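Local structure of putative sugar binding protein (Bacteroides vulgatus ATCC 8482, 3KEZ) at residues A[254-259]-A[335-340]; A[272-277]-A[324-329]; A[317-322]-A[331-336]. The protein probably binds sugars at the outer membrane as a SusD-family nutrient-binding protein, and carries a bound calcium ion. All coordinates share one frame; numbering follows the deposited sequence.

Interaction 1: residues A[254-259]-A[335-340]; sequences EILFEI and IRLSEA
The Glu254 carboxylate meets the guanidinium of Arg336 at its edge, the two planes 34° apart. Arg336 NH1 gives a salt bridge to Glu254 OE2 at 2.9 Å, arriving from above the carboxylate plane. Ser338 N reaches Glu254 OE2 from the opposite face of the carboxylate, at 3.2 Å. Ser338 OG instead uses the syn lone pair of Glu254 OE2, at 2.6 Å. Three donors therefore hold one buried oxygen. The other oxygen, OE1, is paired with Arg367. Arg336 NE and NH2 are held by Glu395 and Glu391. With an alanine at Glu254, Arg336 NH1, Ser338 OG and Ser338 N would probably lose their shared acceptor, and Arg367 its salt bridge here. At the edge of the Phe257 ring, near its plane, lies Ile335 CD1, which is 4.0 Å from Phe257 CB. With CG anti to the backbone N (chi1 177°), the ring leads away from Ile335.

The backbones pair as antiparallel strands. Leu256 N and Phe257 N both bond to Ile335 O, from the same face of its carbonyl plane: a classic beta bulge. Ile335 N returns a bond to Phe257 O at 3.1 Å. Leu337 N bonds to Glu254 O at 2.9 Å, nearly straight at 172°. Arg336, at the end of strand 332-336, is the N-cap of helix 337-350. Helix 195-209 packs on Leu256, Phe257 and Ile335, and helix 212-229 on Leu256 and Leu337.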
ATOM      1  N   GLU A 254      14.164   3.087  -7.378  1.00 10.57           N
ATOM      2  CA  GLU A 254      13.125   2.140  -7.680  1.00 14.09           C
ATOM      3  C   GLU A 254      11.741   2.537  -7.216  1.00 12.35           C
ATOM      4  O   GLU A 254      10.812   1.789  -7.455  1.00 11.31           O
ATOM      5  CB  GLU A 254      13.473   0.737  -7.148  1.00 15.87           C
ATOM      6  CG  GLU A 254      13.476   0.544  -5.632  1.00 10.96           C
ATOM      7  CD  GLU A 254      13.507  -0.935  -5.267  1.00 10.61           C
ATOM      8  OE1 GLU A 254      14.609  -1.547  -5.262  1.00 12.66           O
ATOM      9  OE2 GLU A 254      12.427  -1.475  -4.939  1.00 11.95           O
ATOM     10  N   ILE A 255      11.588   3.676  -6.541  1.00 10.93           N
ATOM     11  CA  ILE A 255      10.229   4.093  -6.128  1.00 10.09           C
ATOM     12  C   ILE A 255       9.444   4.683  -7.304  1.00 14.14           C
ATOM     13  O   ILE A 255       9.821   5.714  -7.878  1.00 12.79           O
ATOM     14  CB  ILE A 255      10.203   5.102  -4.980  1.00  9.97           C
ATOM     15  CG1 ILE A 255      10.930   4.543  -3.727  1.00 10.67           C
ATOM     16  CG2 ILE A 255       8.718   5.495  -4.679  1.00 12.75           C
ATOM     17  CD1 ILE A 255      11.418   5.642  -2.728  1.00 11.81           C
ATOM     18  N   LEU A 256       8.334   4.029  -7.618  1.00 14.41           N
ATOM     19  CA  LEU A 256       7.498   4.370  -8.743  1.00 12.77           C
ATOM     20  C   LEU A 256       6.398   5.349  -8.328  1.00 13.60           C
ATOM     21  O   LEU A 256       5.857   6.093  -9.156  1.00 11.96           O
ATOM     22  CB  LEU A 256       6.904   3.096  -9.339  1.00 14.46           C
ATOM     23  CG  LEU A 256       7.885   2.003  -9.769  1.00  8.99           C
ATOM     24  CD1 LEU A 256       7.112   0.721 -10.327  1.00  5.31           C
ATOM     25  CD2 LEU A 256       8.878   2.514 -10.838  1.00 13.31           C
ATOM     26  N   PHE A 257       6.032   5.334  -7.056  1.00 12.99           N
ATOM     27  CA  PHE A 257       5.166   6.378  -6.526  1.00 14.49           C
ATOM     28  C   PHE A 257       5.560   6.663  -5.096  1.00 14.35           C
ATOM     29  O   PHE A 257       5.515   5.776  -4.228  1.00 11.69           O
ATOM     30  CB  PHE A 257       3.693   5.998  -6.635  1.00 14.52           C
ATOM     31  CG  PHE A 257       2.733   7.024  -6.035  1.00 13.82           C
ATOM     32  CD1 PHE A 257       2.908   8.389  -6.249  1.00 14.31           C
ATOM     33  CD2 PHE A 257       1.613   6.608  -5.339  1.00 19.50           C
ATOM     34  CE1 PHE A 257       2.026   9.309  -5.745  1.00 15.63           C
ATOM     35  CE2 PHE A 257       0.712   7.532  -4.814  1.00 28.22           C
ATOM     36  CZ  PHE A 257       0.923   8.900  -5.029  1.00 18.43           C
ATOM     37  N   GLU A 258       5.945   7.921  -4.884  1.00 11.65           N
ATOM     38  CA  GLU A 258       6.496   8.418  -3.632  1.00 13.57           C
ATOM     39  C   GLU A 258       5.538   9.486  -3.068  1.00 13.33           C
ATOM     40  O   GLU A 258       5.091  10.363  -3.808  1.00 13.23           O
ATOM     41  CB  GLU A 258       7.896   9.006  -3.907  1.00 17.13           C
ATOM     42  CG  GLU A 258       8.651   9.433  -2.654  1.00 16.31           C
ATOM     43  CD  GLU A 258      10.115   9.782  -2.892  1.00 21.54           C
ATOM     44  OE1 GLU A 258      10.483  10.312  -3.960  1.00 21.21           O
ATOM     45  OE2 GLU A 258      10.891   9.549  -1.973  1.00 12.83           O
ATOM     46  N   ILE A 259       5.141   9.347  -1.794  1.00 11.37           N
ATOM     47  CA  ILE A 259       4.529  10.445  -1.067  1.00 13.07           C
ATOM     48  C   ILE A 259       5.680  11.330  -0.592  1.00 15.40           C
ATOM     49  O   ILE A 259       6.587  10.855   0.134  1.00 13.42           O
ATOM     50  CB  ILE A 259       3.662  10.004   0.150  1.00 12.01           C
ATOM     51  CG1 ILE A 259       2.537   9.026  -0.258  1.00 15.60           C
ATOM     52  CG2 ILE A 259       3.120  11.220   0.904  1.00 15.70           C
ATOM     53  CD1 ILE A 259       1.523   9.569  -1.298  1.00 12.39           C
ATOM     54  N   ILE A 335       4.754   2.773  -3.661  1.00  8.98           N
ATOM     55  CA  ILE A 335       4.872   1.750  -4.726  1.00 10.80           C
ATOM     56  C   ILE A 335       6.333   1.675  -5.254  1.00 11.55           C
ATOM     57  O   ILE A 335       6.923   2.676  -5.695  1.00 11.98           O
ATOM     58  CB  ILE A 335       3.927   2.035  -5.946  1.00 13.87           C
ATOM     59  CG1 ILE A 335       2.462   2.162  -5.489  1.00 13.24           C
ATOM     60  CG2 ILE A 335       4.095   0.930  -7.058  1.00  9.83           C
ATOM     61  CD1 ILE A 335       1.502   2.619  -6.590  1.00  8.75           C
ATOM     62  N   ARG A 336       6.896   0.467  -5.198  1.00 10.89           N
ATOM     63  CA  ARG A 336       8.269   0.189  -5.558  1.00 12.15           C
ATOM     64  C   ARG A 336       8.398  -0.861  -6.663  1.00 11.14           C
ATOM     65  O   ARG A 336       7.616  -1.827  -6.688  1.00  9.24           O
ATOM     66  CB  ARG A 336       9.022  -0.342  -4.331  1.00  8.22           C
ATOM     67  CG  ARG A 336       9.183   0.671  -3.216  1.00 14.49           C
ATOM     68  CD  ARG A 336      10.392   0.352  -2.345  1.00 14.19           C
ATOM     69  NE  ARG A 336      10.180  -0.793  -1.471  1.00  9.61           N
ATOM     70  CZ  ARG A 336      10.917  -1.912  -1.399  1.00 10.53           C
ATOM     71  NH1 ARG A 336      11.939  -2.131  -2.203  1.00  9.59           N
ATOM     72  NH2 ARG A 336      10.602  -2.845  -0.500  1.00  8.75           N
ATOM     73  N   LEU A 337       9.415  -0.697  -7.527  1.00 11.62           N
ATOM     74  CA  LEU A 337       9.731  -1.699  -8.550  1.00  9.19           C
ATOM     75  C   LEU A 337       9.902  -3.111  -7.988  1.00 10.68           C
ATOM     76  O   LEU A 337       9.515  -4.071  -8.650  1.00  9.22           O
ATOM     77  CB  LEU A 337      10.969  -1.337  -9.322  1.00  9.45           C
ATOM     78  CG  LEU A 337      11.264  -2.137 -10.578  1.00  7.99           C
ATOM     79  CD1 LEU A 337      10.145  -2.030 -11.676  1.00 11.79           C
ATOM     80  CD2 LEU A 337      12.612  -1.638 -11.146  1.00 12.81           C
ATOM     81  N   SER A 338      10.434  -3.235  -6.764  1.00  9.90           N
ATOM     82  CA  SER A 338      10.572  -4.533  -6.101  1.00  8.47           C
ATOM     83  C   SER A 338       9.230  -5.266  -6.025  1.00  8.72           C
ATOM     84  O   SER A 338       9.198  -6.475  -6.176  1.00  8.87           O
ATOM     85  CB  SER A 338      11.172  -4.391  -4.678  1.00  9.17           C
ATOM     86  OG  SER A 338      12.537  -4.031  -4.662  1.00  9.34           O
ATOM     87  N   GLU A 339       8.127  -4.534  -5.790  1.00 10.94           N
ATOM     88  CA  GLU A 339       6.803  -5.153  -5.759  1.00 12.11           C
ATOM     89  C   GLU A 339       6.393  -5.664  -7.156  1.00 11.49           C
ATOM     90  O   GLU A 339       5.798  -6.757  -7.244  1.00 11.75           O
ATOM     91  CB  GLU A 339       5.688  -4.267  -5.164  1.00 12.69           C
ATOM     92  CG  GLU A 339       4.348  -5.053  -4.995  1.00 10.51           C
ATOM     93  CD  GLU A 339       3.122  -4.198  -4.840  1.00  9.87           C
ATOM     94  OE1 GLU A 339       3.272  -2.978  -4.644  1.00 10.02           O
ATOM     95  OE2 GLU A 339       1.981  -4.753  -4.862  1.00 15.71           O
ATOM     96  N   ALA A 340       6.685  -4.930  -8.230  1.00 12.27           N
ATOM     97  CA  ALA A 340       6.382  -5.480  -9.557  1.00 11.08           C
ATOM     98  C   ALA A 340       7.085  -6.810  -9.732  1.00 12.07           C
ATOM     99  O   ALA A 340       6.456  -7.745 -10.221  1.00 15.16           O
ATOM    100  CB  ALA A 340       6.688  -4.533 -10.719  1.00  6.27           C
TER

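Interaction 2: residues A[272-277]-A[324-329]; sequences MGYLNS and GENITD. With CA (calcium ion), chain C.
Gly273 and Ile327 make the closest backbone approach, a CA-H...O contact of 3.3 Å from Gly273 CA to Ile327 O. A side chain at Gly273 would run into that carbonyl oxygen, so the lack of one lets the chains come together here. A water accepts from Gly273 N at 3.0 Å and donates to Thr328 O.

The apolar contacts centre on Ile327. Its CG1 sits between the backbone N and the carbonyl carbon (chi1 54°), which carries CD1 across to helix 272-275. There Ile327 CD1 lies 3.9 Å from Tyr274 CD1. The Tyr274 and Ile327 side chains cross at about a right angle. Beside them, Thr328 OG1 approaches Tyr274 CD1 to 3.1 Å, and Asn326 OD1 lies near the plane of the Tyr274 ring, at its edge. Ile327 CD1 also lies 3.5 Å from Ser277 OG, just past the helix, a hydroxyl hydrogen-bonded to Asn279 N.

Polar bonds within 324-329 fix its shape. Asn326 OD1 accepts from Thr328 N at 2.9 Å, making an Asx turn, and also from Thr328 OG1.

At the metal, Glu325 grips the calcium ion through both carboxylate oxygens, OE1 at 2.5 Å and OE2 at 2.7 Å, and Asp329 gives its backbone O. Gln322, Asn331, Asn261 O and a water complete the site. The loop 324-329 is thus part of a calcium site, packed by its 3-10 turn against a short helix.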
HETATM    1  N   MSE A 272       4.717   7.778   9.383  1.00  7.63           N
HETATM    2  CA  MSE A 272       5.516   6.528   9.459  1.00  8.11           C
HETATM    3  C   MSE A 272       6.925   6.782   9.960  1.00  9.16           C
HETATM    4  O   MSE A 272       7.473   5.980  10.737  1.00  8.72           O
HETATM    5  CB  MSE A 272       5.537   5.799   8.109  1.00  6.24           C
HETATM    6  CG  MSE A 272       4.161   5.313   7.633  1.00 10.06           C
HETATM    7 SE   MSE A 272       3.501   3.977   8.824  0.75  2.00          SE
HETATM    8  CE  MSE A 272       4.557   2.414   8.242  1.00 10.61           C
ATOM      9  N   GLY A 273       7.504   7.912   9.536  1.00 10.54           N
ATOM     10  CA  GLY A 273       8.844   8.289   9.923  1.00  8.71           C
ATOM     11  C   GLY A 273       8.984   8.425  11.424  1.00 10.35           C
ATOM     12  O   GLY A 273      10.011   8.046  11.987  1.00 10.56           O
ATOM     13  N   TYR A 274       7.959   8.979  12.069  1.00 11.29           N
ATOM     14  CA  TYR A 274       7.975   9.125  13.528  1.00 11.13           C
ATOM     15  C   TYR A 274       7.464   7.864  14.250  1.00 13.40           C
ATOM     16  O   TYR A 274       7.895   7.576  15.363  1.00 10.59           O
ATOM     17  CB  TYR A 274       7.159  10.338  13.942  1.00 11.19           C
ATOM     18  CG  TYR A 274       7.680  11.086  15.143  1.00 11.74           C
ATOM     19  CD1 TYR A 274       8.779  11.938  15.048  1.00 12.42           C
ATOM     20  CD2 TYR A 274       7.044  10.970  16.372  1.00  5.87           C
ATOM     21  CE1 TYR A 274       9.243  12.646  16.180  1.00 17.99           C
ATOM     22  CE2 TYR A 274       7.505  11.662  17.488  1.00 13.73           C
ATOM     23  CZ  TYR A 274       8.586  12.499  17.383  1.00 16.44           C
ATOM     24  OH  TYR A 274       8.991  13.168  18.504  1.00 23.98           O
ATOM     25  N   LEU A 275       6.554   7.100  13.645  1.00 13.93           N
ATOM     26  CA  LEU A 275       6.043   5.905  14.353  1.00 11.72           C
ATOM     27  C   LEU A 275       7.088   4.783  14.381  1.00 11.75           C
ATOM     28  O   LEU A 275       7.184   4.036  15.359  1.00 10.53           O
ATOM     29  CB  LEU A 275       4.740   5.395  13.736  1.00  8.79           C
ATOM     30  CG  LEU A 275       3.536   6.352  13.779  1.00  7.25           C
ATOM     31  CD1 LEU A 275       2.431   5.811  12.881  1.00  9.15           C
ATOM     32  CD2 LEU A 275       3.070   6.545  15.202  1.00  7.43           C
ATOM     33  N   ASN A 276       7.919   4.717  13.341  1.00 12.17           N
ATOM     34  CA  ASN A 276       8.828   3.570  13.167  1.00 11.22           C
ATOM     35  C   ASN A 276      10.229   3.909  13.598  1.00 14.13           C
ATOM     36  O   ASN A 276      11.159   3.709  12.843  1.00 14.26           O
ATOM     37  CB  ASN A 276       8.817   3.130  11.684  1.00 12.16           C
ATOM     38  CG  ASN A 276       7.534   2.382  11.306  1.00 15.28           C
ATOM     39  OD1 ASN A 276       7.513   1.143  11.326  1.00 16.67           O
ATOM     40  ND2 ASN A 276       6.455   3.133  10.969  1.00  8.33           N
ATOM     41  N   SER A 277      10.378   4.482  14.794  1.00 14.20           N
ATOM     42  CA  SER A 277      11.686   4.952  15.247  1.00 13.50           C
ATOM     43  C   SER A 277      11.697   5.094  16.747  1.00 11.76           C
ATOM     44  O   SER A 277      10.716   5.528  17.343  1.00 11.15           O
ATOM     45  CB  SER A 277      12.057   6.318  14.634  1.00 14.47           C
ATOM     46  OG  SER A 277      13.133   6.930  15.345  1.00 13.22           O
ATOM     47  N   GLY A 324      18.787  17.094   5.866  1.00 14.07           N
ATOM     48  CA  GLY A 324      18.325  18.242   6.611  1.00 14.27           C
ATOM     49  C   GLY A 324      17.006  18.037   7.297  1.00 14.36           C
ATOM     50  O   GLY A 324      16.642  18.858   8.100  1.00 14.63           O
ATOM     51  N   GLU A 325      16.302  16.940   7.023  1.00 13.85           N
ATOM     52  CA  GLU A 325      14.926  16.777   7.531  1.00 14.30           C
ATOM     53  C   GLU A 325      14.861  16.020   8.841  1.00 15.61           C
ATOM     54  O   GLU A 325      15.723  15.221   9.150  1.00 16.34           O
ATOM     55  CB  GLU A 325      14.082  16.001   6.544  1.00 14.38           C
ATOM     56  CG  GLU A 325      13.773  16.721   5.310  1.00 13.08           C
ATOM     57  CD  GLU A 325      12.839  15.924   4.421  1.00 15.40           C
ATOM     58  OE1 GLU A 325      12.827  14.660   4.536  1.00 15.65           O
ATOM     59  OE2 GLU A 325      12.112  16.569   3.627  1.00 17.13           O
ATOM     60  N   ASN A 326      13.810  16.274   9.600  1.00 16.27           N
ATOM     61  CA  ASN A 326      13.477  15.460  10.763  1.00 18.04           C
ATOM     62  C   ASN A 326      12.908  14.113  10.259  1.00 13.30           C
ATOM     63  O   ASN A 326      12.394  14.040   9.157  1.00  9.09           O
ATOM     64  CB  ASN A 326      12.427  16.207  11.605  1.00 20.32           C
ATOM     65  CG  ASN A 326      12.168  15.556  12.948  1.00 29.51           C
ATOM     66  OD1 ASN A 326      11.306  14.672  13.079  1.00 28.73           O
ATOM     67  ND2 ASN A 326      12.879  16.028  13.974  1.00 34.87           N
ATOM     68  N   ILE A 327      12.996  13.061  11.057  1.00 12.13           N
ATOM     69  CA  ILE A 327      12.345  11.779  10.683  1.00 11.79           C
ATOM     70  C   ILE A 327      10.842  11.968  10.421  1.00 13.48           C
ATOM     71  O   ILE A 327      10.232  11.218   9.652  1.00 12.50           O
ATOM     72  CB  ILE A 327      12.541  10.678  11.735  1.00 13.54           C
ATOM     73  CG1 ILE A 327      12.087  11.134  13.133  1.00 17.70           C
ATOM     74  CG2 ILE A 327      14.002  10.207  11.741  1.00 16.65           C
ATOM     75  CD1 ILE A 327      12.028  10.013  14.162  1.00 10.66           C
ATOM     76  N   THR A 328      10.227  12.952  11.068  1.00  8.87           N
ATOM     77  CA  THR A 328       8.833  13.230  10.816  1.00 11.87           C
ATOM     78  C   THR A 328       8.487  13.390   9.322  1.00 12.66           C
ATOM     79  O   THR A 328       7.398  13.007   8.880  1.00 12.10           O
ATOM     80  CB  THR A 328       8.399  14.500  11.564  1.00 13.61           C
ATOM     81  OG1 THR A 328       8.464  14.256  12.974  1.00 18.60           O
ATOM     82  CG2 THR A 328       7.010  14.878  11.181  1.00 14.96           C
ATOM     83  N   ASP A 329       9.414  13.947   8.546  1.00 11.35           N
ATOM     84  CA  ASP A 329       9.126  14.311   7.182  1.00  9.74           C
ATOM     85  C   ASP A 329       9.703  13.343   6.164  1.00 10.81           C
ATOM     86  O   ASP A 329       9.777  13.671   4.973  1.00 12.56           O
ATOM     87  CB  ASP A 329       9.585  15.736   6.949  1.00 11.84           C
ATOM     88  CG  ASP A 329       8.869  16.701   7.856  1.00 17.97           C
ATOM     89  OD1 ASP A 329       7.638  16.520   8.017  1.00 15.44           O
ATOM     90  OD2 ASP A 329       9.527  17.595   8.435  1.00 12.15           O
TER
HETATM   91 CA    CA C 501      10.927  14.184   2.976  1.00 31.50          CA
HETATM   92  O   HOH W   1       7.306  10.148   7.557  1.00  9.07           O
HETATM   93  O   HOH W   2      11.968  15.390   0.927  1.00 14.45           O

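Interaction 3: residues A[317-322]-A[331-336]; sequences NKYQPQ and NIPLIR. With CA (calcium ion), chain C.
Tyr319 reaches Asn331 and the start of strand 332-336 through one side of its ring. With CG anti to the carbonyl carbon (chi1 -61°), CB turns the CD1-CE1 side of the ring to 331-333. CD1 comes first, 3.6 Å from Asn331 O, which lies at the ring edge near its plane. CE1 is next, 3.6 Å from Pro333 CD and 3.8 Å from Ile332 CD1. The proline crosses the tyrosine at about a right angle. At the tip, OH leaves the two segments and hydrogen-bonds to the backbone O of Ala394. The ring is thus fixed at its far end as well as along its side. Val45 of helix 43-50 and Met272 of helix 272-275 also touch it.

A water lies between the segments, 2.8 Å from Lys318 O and 3.0 Å from Asn331 O. Further along, Lys318 NZ lies 4.1 Å from Arg336 NH2. Both residues bond to Glu395, which probably offsets their like charges; Lys318 NZ is also held by Val393.

Gln322 and Asn331 lay their amides one over the other, with planes 21° apart. The bend at chi2 of Gln322 (65°) brings its amide round to the metal. Gln322 OE1 binds the calcium ion at 2.6 Å and Asn331 OD1 at 2.5 Å. Asn331 ND2 is held by Glu258, a second-shell residue that positions the ligand. Asn261, Glu325, Asp329 and a water complete the shell. The arrangement is a calcium site built on side-chain and backbone oxygens, where a loop returns to the strand that follows it.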
ATOM      1  N   ASN A 317      13.660   0.773   9.661  1.00 10.02           N
ATOM      2  CA  ASN A 317      14.213   2.091   9.362  1.00 10.03           C
ATOM      3  C   ASN A 317      14.137   2.401   7.867  1.00  9.43           C
ATOM      4  O   ASN A 317      15.143   2.788   7.235  1.00 13.59           O
ATOM      5  CB  ASN A 317      15.682   2.141   9.845  1.00 10.99           C
ATOM      6  CG  ASN A 317      16.207   3.557   9.979  1.00 16.27           C
ATOM      7  OD1 ASN A 317      15.468   4.441  10.384  1.00 14.97           O
ATOM      8  ND2 ASN A 317      17.479   3.780   9.619  1.00 14.26           N
ATOM      9  N   LYS A 318      12.946   2.264   7.299  1.00  9.00           N
ATOM     10  CA  LYS A 318      12.731   2.563   5.870  1.00 10.91           C
ATOM     11  C   LYS A 318      12.335   4.004   5.617  1.00  9.22           C
ATOM     12  O   LYS A 318      12.454   4.499   4.501  1.00 11.73           O
ATOM     13  CB  LYS A 318      11.656   1.645   5.278  1.00  7.05           C
ATOM     14  CG  LYS A 318      12.081   0.192   5.235  1.00  8.04           C
ATOM     15  CD  LYS A 318      10.992  -0.737   4.680  1.00  8.58           C
ATOM     16  CE  LYS A 318      11.574  -2.070   4.237  1.00  6.14           C
ATOM     17  NZ  LYS A 318      10.539  -3.009   3.637  1.00  6.08           N
ATOM     18  N   TYR A 319      11.807   4.641   6.642  1.00  7.62           N
ATOM     19  CA  TYR A 319      11.374   6.023   6.546  1.00  9.64           C
ATOM     20  C   TYR A 319      12.523   6.922   6.992  1.00 11.39           C
ATOM     21  O   TYR A 319      12.563   7.427   8.110  1.00  9.64           O
ATOM     22  CB  TYR A 319      10.118   6.191   7.375  1.00  6.50           C
ATOM     23  CG  TYR A 319       9.052   5.277   6.815  1.00 10.07           C
ATOM     24  CD1 TYR A 319       8.323   5.634   5.670  1.00 13.07           C
ATOM     25  CD2 TYR A 319       8.826   4.013   7.363  1.00  8.61           C
ATOM     26  CE1 TYR A 319       7.390   4.761   5.107  1.00 12.00           C
ATOM     27  CE2 TYR A 319       7.888   3.125   6.794  1.00  5.22           C
ATOM     28  CZ  TYR A 319       7.169   3.510   5.693  1.00 12.52           C
ATOM     29  OH  TYR A 319       6.229   2.634   5.186  1.00 10.62           O
ATOM     30  N   GLN A 320      13.473   7.079   6.078  1.00 13.69           N
ATOM     31  CA  GLN A 320      14.714   7.805   6.349  1.00 16.18           C
ATOM     32  C   GLN A 320      14.501   9.227   5.867  1.00 14.49           C
ATOM     33  O   GLN A 320      14.064   9.450   4.751  1.00 14.14           O
ATOM     34  CB  GLN A 320      15.914   7.124   5.651  1.00 15.72           C
ATOM     35  CG  GLN A 320      16.140   5.684   6.186  1.00 20.11           C
ATOM     36  CD  GLN A 320      17.244   4.923   5.497  1.00 24.67           C
ATOM     37  OE1 GLN A 320      17.955   5.487   4.679  1.00 18.28           O
ATOM     38  NE2 GLN A 320      17.399   3.618   5.836  1.00 13.89           N
ATOM     39  N   PRO A 321      14.747  10.195   6.735  1.00 13.82           N
ATOM     40  CA  PRO A 321      14.557  11.562   6.263  1.00 15.63           C
ATOM     41  C   PRO A 321      15.554  11.904   5.149  1.00 12.82           C
ATOM     42  O   PRO A 321      16.663  11.344   5.102  1.00 12.80           O
ATOM     43  CB  PRO A 321      14.849  12.395   7.514  1.00 18.30           C
ATOM     44  CG  PRO A 321      15.822  11.552   8.303  1.00 18.60           C
ATOM     45  CD  PRO A 321      15.403  10.131   8.051  1.00 16.61           C
ATOM     46  N   GLN A 322      15.141  12.789   4.257  1.00 12.09           N
ATOM     47  CA  GLN A 322      16.042  13.380   3.257  1.00 14.39           C
ATOM     48  C   GLN A 322      16.963  14.388   3.956  1.00 12.52           C
ATOM     49  O   GLN A 322      16.773  14.694   5.129  1.00 10.92           O
ATOM     50  CB  GLN A 322      15.229  14.007   2.104  1.00 16.21           C
ATOM     51  CG  GLN A 322      14.686  12.956   1.093  1.00 13.39           C
ATOM     52  CD  GLN A 322      13.642  11.981   1.709  1.00 22.37           C
ATOM     53  OE1 GLN A 322      12.763  12.376   2.513  1.00 20.65           O
ATOM     54  NE2 GLN A 322      13.734  10.704   1.323  1.00 22.85           N
ATOM     55  N   ASN A 331       9.752  10.666   3.429  1.00 12.02           N
ATOM     56  CA  ASN A 331       8.874  10.295   2.332  1.00 10.44           C
ATOM     57  C   ASN A 331       8.415   8.864   2.501  1.00 11.20           C
ATOM     58  O   ASN A 331       9.059   8.083   3.200  1.00 11.20           O
ATOM     59  CB  ASN A 331       9.596  10.459   0.977  1.00 10.90           C
ATOM     60  CG  ASN A 331       9.923  11.942   0.633  1.00 14.64           C
ATOM     61  OD1 ASN A 331       9.534  12.849   1.364  1.00 12.19           O
ATOM     62  ND2 ASN A 331      10.625  12.174  -0.500  1.00 11.50           N
ATOM     63  N   ILE A 332       7.288   8.553   1.870  1.00 11.31           N
ATOM     64  CA  ILE A 332       6.687   7.234   1.873  1.00  9.42           C
ATOM     65  C   ILE A 332       6.906   6.545   0.521  1.00 10.19           C
ATOM     66  O   ILE A 332       6.435   7.024  -0.499  1.00 13.55           O
ATOM     67  CB  ILE A 332       5.165   7.321   2.143  1.00  9.80           C
ATOM     68  CG1 ILE A 332       4.887   8.328   3.272  1.00 13.47           C
ATOM     69  CG2 ILE A 332       4.621   5.896   2.409  1.00 10.88           C
ATOM     70  CD1 ILE A 332       5.383   7.927   4.701  1.00  8.59           C
ATOM     71  N   PRO A 333       7.685   5.454   0.494  1.00 14.22           N
ATOM     72  CA  PRO A 333       7.908   4.705  -0.750  1.00 14.54           C
ATOM     73  C   PRO A 333       6.728   3.784  -1.061  1.00 15.62           C
ATOM     74  O   PRO A 333       6.854   2.564  -0.976  1.00 17.21           O
ATOM     75  CB  PRO A 333       9.184   3.927  -0.441  1.00 15.88           C
ATOM     76  CG  PRO A 333       9.064   3.603   1.006  1.00 18.47           C
ATOM     77  CD  PRO A 333       8.357   4.808   1.640  1.00 15.67           C
ATOM     78  N   LEU A 334       5.615   4.386  -1.473  1.00 15.32           N
ATOM     79  CA  LEU A 334       4.322   3.723  -1.462  1.00 14.62           C
ATOM     80  C   LEU A 334       4.203   2.573  -2.467  1.00 12.26           C
ATOM     81  O   LEU A 334       3.612   1.557  -2.164  1.00 12.97           O
ATOM     82  CB  LEU A 334       3.230   4.769  -1.707  1.00 15.98           C
ATOM     83  CG  LEU A 334       1.839   4.421  -1.218  1.00 23.37           C
ATOM     84  CD1 LEU A 334       1.882   4.101   0.279  1.00 19.12           C
ATOM     85  CD2 LEU A 334       0.964   5.603  -1.527  1.00 15.87           C
ATOM     86  N   ILE A 335       4.754   2.773  -3.661  1.00  8.98           N
ATOM     87  CA  ILE A 335       4.872   1.750  -4.726  1.00 10.80           C
ATOM     88  C   ILE A 335       6.333   1.675  -5.254  1.00 11.55           C
ATOM     89  O   ILE A 335       6.923   2.676  -5.695  1.00 11.98           O
ATOM     90  CB  ILE A 335       3.927   2.035  -5.946  1.00 13.87           C
ATOM     91  CG1 ILE A 335       2.462   2.162  -5.489  1.00 13.24           C
ATOM     92  CG2 ILE A 335       4.095   0.930  -7.058  1.00  9.83           C
ATOM     93  CD1 ILE A 335       1.502   2.619  -6.590  1.00  8.75           C
ATOM     94  N   ARG A 336       6.896   0.467  -5.198  1.00 10.89           N
ATOM     95  CA  ARG A 336       8.269   0.189  -5.558  1.00 12.15           C
ATOM     96  C   ARG A 336       8.398  -0.861  -6.663  1.00 11.14           C
ATOM     97  O   ARG A 336       7.616  -1.827  -6.688  1.00  9.24           O
ATOM     98  CB  ARG A 336       9.022  -0.342  -4.331  1.00  8.22           C
ATOM     99  CG  ARG A 336       9.183   0.671  -3.216  1.00 14.49           C
ATOM    100  CD  ARG A 336      10.392   0.352  -2.345  1.00 14.19           C
ATOM    101  NE  ARG A 336      10.180  -0.793  -1.471  1.00  9.61           N
ATOM    102  CZ  ARG A 336      10.917  -1.912  -1.399  1.00 10.53           C
ATOM    103  NH1 ARG A 336      11.939  -2.131  -2.203  1.00  9.59           N
ATOM    104  NH2 ARG A 336      10.602  -2.845  -0.500  1.00  8.75           N
TER
HETATM  105 CA    CA C 501      10.927  14.184   2.976  1.00 31.50          CA
HETATM  106  O   HOH W   3      11.368   6.313   2.599  1.00 32.43           O
HETATM  107  O   HOH W   2      11.968  15.390   0.927  1.00 14.45           O

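Interactions 2 and 3 supply most of the calcium site; interaction 1 lies beside it, on the same two-stranded sheet as interaction 3. The segments follow the chain as 254-259, 272-277, 317-322, 324-329 and 331-336, with 335-340 overlapping the last. Interactions 1 and 3 share Ile335 and Arg336 on strand 332-336; their centres lie 10 Å apart. Strand 255-259 is its antiparallel partner, and Ile259 N probably bonds to Ile332 O. Interactions 2 and 3 also have centres 10 Å apart. Met272 and Gly273 pack on Tyr319 between them. Interactions 1 and 2 do not touch, their centres being 19 Å apart. The metal joins the loop before strand 332-336 to Asn261, just past strand 255-259.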